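Local coordinates for protein RNA-dependent RNA Polymerase (Bombyx mori cytoplasmic polyhedrosis virus, PDB 6TZ0) that copies RNA from an RNA template, acting in both transcription and genome replication of a double-stranded RNA virus as its RNA-dependent RNA polymerase, at residues A[766-771]-A[1046-1051]; A[1035-1040]-A[1058-1063]. One frame throughout, in Å; residues are numbered along the deposited sequence.

Overall arrangement
Along the chain the two contacts interlock: segment 1046-1051 of interaction 1 falls between segments 1035-1040 and 1058-1063 of interaction 2. Their centres lie about 15 Å apart, and they meet directly, with Met1049 CE packed 3.7 Å from Phe1059 CB. Met1049 thus bridges the two, its sulfur set obliquely beside the Phe769 ring and its methyl reaching helix 1054-1062. Interaction 1 sits about 18 Å from the centre of the chain and ties a loop after helix 754-766 to the C-terminal region. Interaction 2 lies farther out, about 29 Å from that centre, and joins two parts of the C-terminal region itself. Both are away from the metal- and nucleotide-binding sites.

Interaction 1: residues A[766-771]-A[1046-1051]; sequences DLLFRV and AYNMSF
Phe769 and Asn1048 meet ring against amide, with planes 66° apart. OD1 of Asn1048 stands over one face of the Phe769 ring, 4.0 Å above its plane and displaced toward the rim. ND2 of Asn1048 approaches CD1 of the same Phe769 ring, at 3.3 Å. With chi1 at 60°, the Asn1048 side chain rises between its own backbone N and carbonyl carbon and is directed at the opposing loop. Its ND2 also lies near Leu768 O, although the angle is too poor for a hydrogen bond.

Met1049 adds a Met-aromatic contact: its SD sits 4.8 Å from the centroid of the Phe769 ring and 45° off the ring normal. Ala1046, whose methyl is 3.8 Å from Phe769 O, is small enough to fit beside that backbone. Farther along, the carbonyl of Val771 lies against the base of Tyr1047, with Val771 O 3.3 Å from Tyr1047 CB. Val771 O also comes within 3.1 Å of Asn1048 N, again poorly angled. The phenol itself leads away toward helix 325-339, where its OH hydrogen-bonds to Ala329 O.

Behind this first shell, Phe1150 touches Phe769, Leu777 of helix 774-786 backs Val771, and Pro774 of that helix touches Asn1048. Ser1053 OG hydrogen-bonds to the carbonyls of Asn1048 and Ser1050, consistent with a fixed turn. The two loops thus meet through dispersion, sulfur-aromatic and amide-ring contacts; because the close polar approaches are poorly angled, packing appears to carry this buried join.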
loop_
_atom_site.group_PDB
_atom_site.type_symbol
_atom_site.label_atom_id
_atom_site.label_comp_id
_atom_site.label_asym_id
_atom_site.label_seq_id
_atom_site.Cartn_x
_atom_site.Cartn_y
_atom_site.Cartn_z
ATOM N N ASP A 766 16.098 11.425 -12.951
ATOM C CA ASP A 766 14.730 11.860 -12.690
ATOM C C ASP A 766 14.591 13.374 -12.712
ATOM O O ASP A 766 13.509 13.876 -13.027
ATOM C CB ASP A 766 14.236 11.340 -11.343
ATOM C CG ASP A 766 14.073 9.847 -11.311
ATOM O OD1 ASP A 766 13.872 9.247 -12.381
ATOM O OD2 ASP A 766 14.132 9.267 -10.207
ATOM N N LEU A 767 15.648 14.111 -12.379
ATOM C CA LEU A 767 15.628 15.569 -12.424
ATOM C C LEU A 767 16.027 16.149 -13.770
ATOM O O LEU A 767 16.575 17.248 -13.802
ATOM C CB LEU A 767 16.566 16.154 -11.368
ATOM C CG LEU A 767 16.239 16.217 -9.887
ATOM C CD1 LEU A 767 17.486 16.639 -9.159
ATOM C CD2 LEU A 767 15.147 17.234 -9.678
ATOM N N LEU A 768 15.801 15.450 -14.878
ATOM C CA LEU A 768 16.530 15.810 -16.089
ATOM C C LEU A 768 15.706 16.719 -16.998
ATOM O O LEU A 768 16.224 17.710 -17.522
ATOM C CB LEU A 768 16.974 14.549 -16.822
ATOM C CG LEU A 768 18.251 14.671 -17.655
ATOM C CD1 LEU A 768 18.886 13.313 -17.727
ATOM C CD2 LEU A 768 18.037 15.195 -19.043
ATOM N N PHE A 769 14.436 16.382 -17.241
ATOM C CA PHE A 769 13.599 17.268 -18.044
ATOM C C PHE A 769 12.784 18.239 -17.210
ATOM O O PHE A 769 12.164 19.142 -17.770
ATOM C CB PHE A 769 12.630 16.521 -18.974
ATOM C CG PHE A 769 13.253 15.983 -20.234
ATOM C CD1 PHE A 769 14.606 15.728 -20.326
ATOM C CD2 PHE A 769 12.500 15.937 -21.392
ATOM C CE1 PHE A 769 15.157 15.282 -21.490
ATOM C CE2 PHE A 769 13.051 15.501 -22.573
ATOM C CZ PHE A 769 14.389 15.178 -22.622
ATOM N N ARG A 770 12.751 18.076 -15.894
ATOM C CA ARG A 770 12.026 18.997 -15.033
ATOM C C ARG A 770 12.916 20.117 -14.510
ATOM O O ARG A 770 12.529 20.841 -13.592
ATOM C CB ARG A 770 11.370 18.222 -13.893
ATOM C CG ARG A 770 12.310 17.415 -13.052
ATOM C CD ARG A 770 11.529 16.584 -12.063
ATOM N NE ARG A 770 10.759 15.514 -12.688
ATOM C CZ ARG A 770 9.905 14.737 -12.032
ATOM N NH1 ARG A 770 9.710 14.913 -10.736
ATOM N NH2 ARG A 770 9.249 13.779 -12.663
ATOM N N VAL A 771 14.086 20.290 -15.111
ATOM C CA VAL A 771 15.104 21.215 -14.644
ATOM C C VAL A 771 15.364 22.219 -15.763
ATOM O O VAL A 771 15.000 22.002 -16.917
ATOM C CB VAL A 771 16.389 20.455 -14.245
ATOM C CG1 VAL A 771 17.232 20.087 -15.454
ATOM C CG2 VAL A 771 17.170 21.158 -13.212
ATOM N N ALA A 1046 9.450 21.767 -22.303
ATOM C CA ALA A 1046 10.087 21.372 -21.055
ATOM C C ALA A 1046 10.947 22.538 -20.598
ATOM O O ALA A 1046 11.260 23.437 -21.381
ATOM C CB ALA A 1046 10.925 20.102 -21.205
ATOM N N TYR A 1047 11.328 22.528 -19.316
ATOM C CA TYR A 1047 12.158 23.618 -18.812
ATOM C C TYR A 1047 13.576 23.576 -19.359
ATOM O O TYR A 1047 14.245 24.612 -19.368
ATOM C CB TYR A 1047 12.208 23.637 -17.283
ATOM C CG TYR A 1047 10.961 24.140 -16.608
ATOM C CD1 TYR A 1047 10.613 25.474 -16.681
ATOM C CD2 TYR A 1047 10.169 23.295 -15.850
ATOM C CE1 TYR A 1047 9.487 25.945 -16.065
ATOM C CE2 TYR A 1047 9.039 23.759 -15.227
ATOM C CZ TYR A 1047 8.704 25.084 -15.337
ATOM O OH TYR A 1047 7.581 25.560 -14.709
ATOM N N ASN A 1048 14.047 22.425 -19.831
ATOM C CA ASN A 1048 15.366 22.345 -20.444
ATOM C C ASN A 1048 15.347 22.429 -21.965
ATOM O O ASN A 1048 16.415 22.393 -22.580
ATOM C CB ASN A 1048 16.092 21.060 -20.032
ATOM C CG ASN A 1048 15.356 19.799 -20.439
ATOM O OD1 ASN A 1048 14.213 19.833 -20.878
ATOM N ND2 ASN A 1048 16.048 18.677 -20.359
ATOM N N MET A 1049 14.180 22.513 -22.589
ATOM C CA MET A 1049 14.074 22.436 -24.041
ATOM C C MET A 1049 13.771 23.787 -24.674
ATOM O O MET A 1049 13.063 23.863 -25.675
ATOM C CB MET A 1049 13.026 21.407 -24.455
ATOM C CG MET A 1049 13.459 19.980 -24.209
ATOM S SD MET A 1049 12.216 18.786 -24.688
ATOM C CE MET A 1049 12.280 18.987 -26.455
ATOM N N SER A 1050 14.331 24.859 -24.119
ATOM C CA SER A 1050 14.135 26.187 -24.678
ATOM C C SER A 1050 14.889 26.334 -25.990
ATOM O O SER A 1050 15.772 25.541 -26.316
ATOM C CB SER A 1050 14.581 27.266 -23.693
ATOM O OG SER A 1050 15.978 27.231 -23.495
ATOM N N PHE A 1051 14.524 27.368 -26.741
ATOM C CA PHE A 1051 15.070 27.585 -28.075
ATOM C C PHE A 1051 16.563 27.878 -28.011
ATOM O O PHE A 1051 16.983 28.900 -27.460
ATOM C CB PHE A 1051 14.329 28.722 -28.762
ATOM C CG PHE A 1051 14.884 29.066 -30.097
ATOM C CD1 PHE A 1051 14.728 28.201 -31.163
ATOM C CD2 PHE A 1051 15.569 30.251 -30.291
ATOM C CE1 PHE A 1051 15.243 28.511 -32.396
ATOM C CE2 PHE A 1051 16.084 30.569 -31.524
ATOM C CZ PHE A 1051 15.921 29.699 -32.576
#

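Interaction 2: residues A[1035-1040]-A[1058-1063]; sequences PHAKHT and AFALLG
The last turn of helix 1054-1062, ended by Gly1063, packs against segment 1035-1040, where 1037-1039 have helical backbone angles without the regular bonds. His1036 supplies the main contact, bringing its imidazole up to the Phe1059 ring with centroids 4.5 Å apart; the side chains cross at about a right angle. The ring planes are inclined at 44°, an oblique pairing, and Phe1059 CZ stands over one imidazole face, offset toward the rim. It is the ND1-CE1 side of the imidazole that does the touching, with ND1 of His1036 3.3 Å from CE2 of Phe1059. With CG of Phe1059 anti to the backbone N (chi1 -168°), the ring end reaches the histidine.

The same imidazole reaches the helix end: CE1 of His1036 lies 3.1 Å from Phe1059 O, the carbonyl that also accepts the backbone N-H of Gly1063. At the imidazole edge, close to its plane, NE2 of His1036 is 3.8 Å from CA of Gly1063. The backbone angles there (phi 93°) call for glycine, since a CB would press on Leu1062 O. Alanines suit the closest backbone approach, where Ala1037 CB meets Ala1060 CB at 3.7 Å.

Thr1040 fastens the loop from within, its OG1 donating to His1036 O over 3.2 Å in the carbonyl plane, while Trp1056 NE1 makes a weak bond to that hydroxyl. Backbone bonding of Ala1060 with Leu1034 holds the loop to the helix. Van der Waals and aromatic contact thus make up the side-chain interface, while hydrogen bonds around it fix the loop that carries the histidine.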
loop_
_atom_site.group_PDB
_atom_site.type_symbol
_atom_site.label_atom_id
_atom_site.label_comp_id
_atom_site.label_asym_id
_atom_site.label_seq_id
_atom_site.Cartn_x
_atom_site.Cartn_y
_atom_site.Cartn_z
ATOM N N PRO A 1035 10.893 19.209 -39.089
ATOM C CA PRO A 1035 9.923 20.306 -39.209
ATOM C C PRO A 1035 9.275 20.721 -37.897
ATOM O O PRO A 1035 8.771 21.847 -37.821
ATOM C CB PRO A 1035 8.893 19.759 -40.203
ATOM C CG PRO A 1035 9.071 18.285 -40.178
ATOM C CD PRO A 1035 10.525 18.068 -39.943
ATOM N N HIS A 1036 9.301 19.888 -36.857
ATOM C CA HIS A 1036 8.821 20.338 -35.556
ATOM C C HIS A 1036 9.842 21.161 -34.786
ATOM O O HIS A 1036 9.572 21.522 -33.639
ATOM C CB HIS A 1036 8.364 19.165 -34.684
ATOM C CG HIS A 1036 9.395 18.100 -34.489
ATOM N ND1 HIS A 1036 10.501 18.267 -33.686
ATOM C CD2 HIS A 1036 9.441 16.821 -34.925
ATOM C CE1 HIS A 1036 11.214 17.158 -33.684
ATOM N NE2 HIS A 1036 10.586 16.260 -34.417
ATOM N N ALA A 1037 11.004 21.455 -35.372
ATOM C CA ALA A 1037 11.931 22.378 -34.732
ATOM C C ALA A 1037 11.384 23.794 -34.720
ATOM O O ALA A 1037 11.709 24.575 -33.823
ATOM C CB ALA A 1037 13.278 22.353 -35.440
ATOM N N LYS A 1038 10.560 24.142 -35.700
ATOM C CA LYS A 1038 9.952 25.457 -35.717
ATOM C C LYS A 1038 8.712 25.512 -34.841
ATOM O O LYS A 1038 8.359 26.588 -34.351
ATOM C CB LYS A 1038 9.630 25.845 -37.162
ATOM C CG LYS A 1038 9.450 27.331 -37.415
ATOM C CD LYS A 1038 8.007 27.755 -37.443
ATOM C CE LYS A 1038 7.898 29.200 -37.883
ATOM N NZ LYS A 1038 8.526 30.120 -36.900
ATOM N N HIS A 1039 8.064 24.374 -34.606
ATOM C CA HIS A 1039 6.848 24.378 -33.811
ATOM C C HIS A 1039 7.129 24.399 -32.319
ATOM O O HIS A 1039 6.230 24.724 -31.541
ATOM C CB HIS A 1039 5.977 23.167 -34.147
ATOM C CG HIS A 1039 5.657 23.040 -35.602
ATOM N ND1 HIS A 1039 5.030 24.039 -36.312
ATOM C CD2 HIS A 1039 5.812 22.007 -36.463
ATOM C CE1 HIS A 1039 4.861 23.649 -37.560
ATOM N NE2 HIS A 1039 5.323 22.418 -37.679
ATOM N N THR A 1040 8.351 24.070 -31.908
ATOM C CA THR A 1040 8.742 24.082 -30.507
ATOM C C THR A 1040 9.618 25.273 -30.148
ATOM O O THR A 1040 10.032 25.393 -28.994
ATOM C CB THR A 1040 9.476 22.788 -30.156
ATOM O OG1 THR A 1040 10.676 22.696 -30.929
ATOM C CG2 THR A 1040 8.607 21.593 -30.456
ATOM N N ALA A 1058 18.537 18.380 -29.652
ATOM C CA ALA A 1058 18.487 16.928 -29.759
ATOM C C ALA A 1058 17.126 16.458 -30.245
ATOM O O ALA A 1058 17.036 15.488 -31.003
ATOM C CB ALA A 1058 18.818 16.288 -28.414
ATOM N N PHE A 1059 16.056 17.132 -29.817
ATOM C CA PHE A 1059 14.730 16.814 -30.336
ATOM C C PHE A 1059 14.620 17.199 -31.805
ATOM O O PHE A 1059 14.031 16.466 -32.604
ATOM C CB PHE A 1059 13.679 17.528 -29.495
ATOM C CG PHE A 1059 12.268 17.068 -29.725
ATOM C CD1 PHE A 1059 11.849 15.831 -29.269
ATOM C CD2 PHE A 1059 11.341 17.897 -30.331
ATOM C CE1 PHE A 1059 10.548 15.417 -29.450
ATOM C CE2 PHE A 1059 10.036 17.485 -30.511
ATOM C CZ PHE A 1059 9.644 16.244 -30.077
ATOM N N ALA A 1060 15.223 18.327 -32.181
ATOM C CA ALA A 1060 15.231 18.788 -33.561
ATOM C C ALA A 1060 16.096 17.929 -34.471
ATOM O O ALA A 1060 15.938 17.998 -35.691
ATOM C CB ALA A 1060 15.716 20.233 -33.615
ATOM N N LEU A 1061 17.035 17.166 -33.921
ATOM C CA LEU A 1061 17.852 16.277 -34.738
ATOM C C LEU A 1061 17.323 14.852 -34.782
ATOM O O LEU A 1061 17.190 14.280 -35.865
ATOM C CB LEU A 1061 19.299 16.258 -34.245
ATOM C CG LEU A 1061 20.194 17.470 -34.454
ATOM C CD1 LEU A 1061 21.521 17.186 -33.809
ATOM C CD2 LEU A 1061 20.368 17.757 -35.920
ATOM N N LEU A 1062 17.034 14.256 -33.626
ATOM C CA LEU A 1062 16.683 12.842 -33.576
ATOM C C LEU A 1062 15.189 12.597 -33.684
ATOM O O LEU A 1062 14.778 11.517 -34.118
ATOM C CB LEU A 1062 17.182 12.193 -32.283
ATOM C CG LEU A 1062 18.634 11.737 -32.141
ATOM C CD1 LEU A 1062 19.045 10.840 -33.294
ATOM C CD2 LEU A 1062 19.591 12.888 -31.967
ATOM N N GLY A 1063 14.372 13.558 -33.279
ATOM C CA GLY A 1063 12.932 13.417 -33.335
ATOM C C GLY A 1063 12.360 12.880 -32.041
ATOM O O GLY A 1063 13.045 12.715 -31.029
#